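Side-chain contact in probable TonB-dependent siderophore receptor PiuA (Acinetobacter baumannii, PDB 5FP1), which probably binds iron-chelating siderophores at the outer membrane, possibly including ferric enterobactin, as the initial step of iron uptake: residues Y365-I368 with V374-T377. Residues are numbered along the deposited sequence; the frame is centred on the assembly and turned at random.
Sequences YNII and VSST
Where the pairing of I367 with S375 gives out, a water takes over: it donates to Y365 O at 2.6 Å and also to S376 O, bridging the two backbones as they part. Before that break, the ladder holds one hydrogen-bonded antiparallel pair, I367 with S375, followed by the non-hydrogen-bonded pair I368 with V374. I367 N reaches S375 O at 2.7 Å, and S375 N returns a bond to I367 O. The example illustrates how a barrel strand can run on into an extracellular loop of a TonB-dependent receptor: strand 346-368 and the short strand 374-375 form a beta hairpin joined by a five-residue connection, while N366 and I368 still make backbone hydrogen bonds to Q407 and R405 of strand 405-428. Just where the return strand ends, S375 OG accepts from T377 N at 2.9 Å, forming an ST turn. With CG1 anti to the carbonyl carbon (chi1 -38°), I367 packs both CG1 and CD1 against S375 O. CD1 continues to T377 C, 3.7 Å away; L320, L406 and W390 add to its surroundings. In the non-hydrogen-bonded pair, V374 CG2 meets I368 CG1 at 4.2 Å. V374 CG1 instead sits over the middle of the N366 amide, 3.8 Å from its CG and equally far from OD1 and ND2; that OD1 is hydrogen-bonded to R409.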
loop_
_atom_site.group_PDB
_atom_site.type_symbol
_atom_site.label_atom_id
_atom_site.label_comp_id
_atom_site.label_asym_id
_atom_site.label_seq_id
_atom_site.Cartn_x
_atom_site.Cartn_y
_atom_site.Cartn_z
ATOM N N TYR A 365 -16.721 5.360 -17.891
ATOM C CA TYR A 365 -17.824 4.808 -18.689
ATOM C C TYR A 365 -19.086 5.610 -18.538
ATOM O O TYR A 365 -19.449 6.032 -17.420
ATOM C CB TYR A 365 -18.083 3.328 -18.369
ATOM C CG TYR A 365 -16.977 2.424 -18.868
ATOM C CD1 TYR A 365 -16.912 2.024 -20.200
ATOM C CD2 TYR A 365 -15.972 1.994 -18.013
ATOM C CE1 TYR A 365 -15.889 1.216 -20.659
ATOM C CE2 TYR A 365 -14.958 1.184 -18.461
ATOM C CZ TYR A 365 -14.908 0.807 -19.788
ATOM O OH TYR A 365 -13.854 0.023 -20.199
ATOM N N ASN A 366 -19.710 5.892 -19.683
ATOM C CA ASN A 366 -21.122 6.281 -19.698
ATOM C C ASN A 366 -21.971 5.015 -19.754
ATOM O O ASN A 366 -21.570 4.005 -20.356
ATOM C CB ASN A 366 -21.452 7.151 -20.904
ATOM C CG ASN A 366 -20.929 8.569 -20.769
ATOM O OD1 ASN A 366 -20.808 9.108 -19.676
ATOM N ND2 ASN A 366 -20.649 9.186 -21.900
ATOM N N ILE A 367 -23.138 5.089 -19.127
ATOM C CA ILE A 367 -24.150 4.047 -19.191
ATOM C C ILE A 367 -25.307 4.586 -20.044
ATOM O O ILE A 367 -25.761 5.697 -19.814
ATOM C CB ILE A 367 -24.693 3.731 -17.793
ATOM C CG1 ILE A 367 -23.555 3.791 -16.757
ATOM C CG2 ILE A 367 -25.339 2.371 -17.801
ATOM C CD1 ILE A 367 -24.026 4.206 -15.365
ATOM N N ILE A 368 -25.753 3.798 -21.018
ATOM C CA ILE A 368 -26.760 4.251 -21.984
ATOM C C ILE A 368 -27.883 3.227 -22.001
ATOM O O ILE A 368 -27.633 2.040 -22.184
ATOM C CB ILE A 368 -26.161 4.407 -23.387
ATOM C CG1 ILE A 368 -24.914 5.311 -23.330
ATOM C CG2 ILE A 368 -27.201 4.976 -24.359
ATOM C CD1 ILE A 368 -24.203 5.487 -24.640
ATOM N N VAL A 374 -28.417 8.807 -20.871
ATOM C CA VAL A 374 -27.001 8.635 -20.498
ATOM C C VAL A 374 -26.762 9.029 -19.047
ATOM O O VAL A 374 -27.253 10.049 -18.598
ATOM C CB VAL A 374 -26.118 9.518 -21.378
ATOM C CG1 VAL A 374 -24.638 9.314 -21.060
ATOM C CG2 VAL A 374 -26.401 9.224 -22.855
ATOM N N SER A 375 -26.015 8.210 -18.305
ATOM C CA SER A 375 -25.608 8.549 -16.935
ATOM C C SER A 375 -24.194 8.038 -16.716
ATOM O O SER A 375 -23.757 7.094 -17.377
ATOM C CB SER A 375 -26.557 7.881 -15.924
ATOM O OG SER A 375 -26.141 8.086 -14.579
ATOM N N SER A 376 -23.491 8.648 -15.779
ATOM C CA SER A 376 -22.209 8.139 -15.348
ATOM C C SER A 376 -22.311 7.393 -14.015
ATOM O O SER A 376 -21.317 6.809 -13.554
ATOM C CB SER A 376 -21.199 9.289 -15.242
ATOM O OG SER A 376 -21.577 10.155 -14.192
ATOM N N THR A 377 -23.522 7.369 -13.428
ATOM C CA THR A 377 -23.738 6.840 -12.088
ATOM C C THR A 377 -24.730 5.681 -12.071
ATOM O O THR A 377 -24.547 4.701 -11.350
ATOM C CB THR A 377 -24.201 7.963 -11.119
ATOM O OG1 THR A 377 -25.376 8.597 -11.642
ATOM C CG2 THR A 377 -23.085 9.028 -10.911
HETATM O O HOH W 1 -18.940 6.239 -14.828
#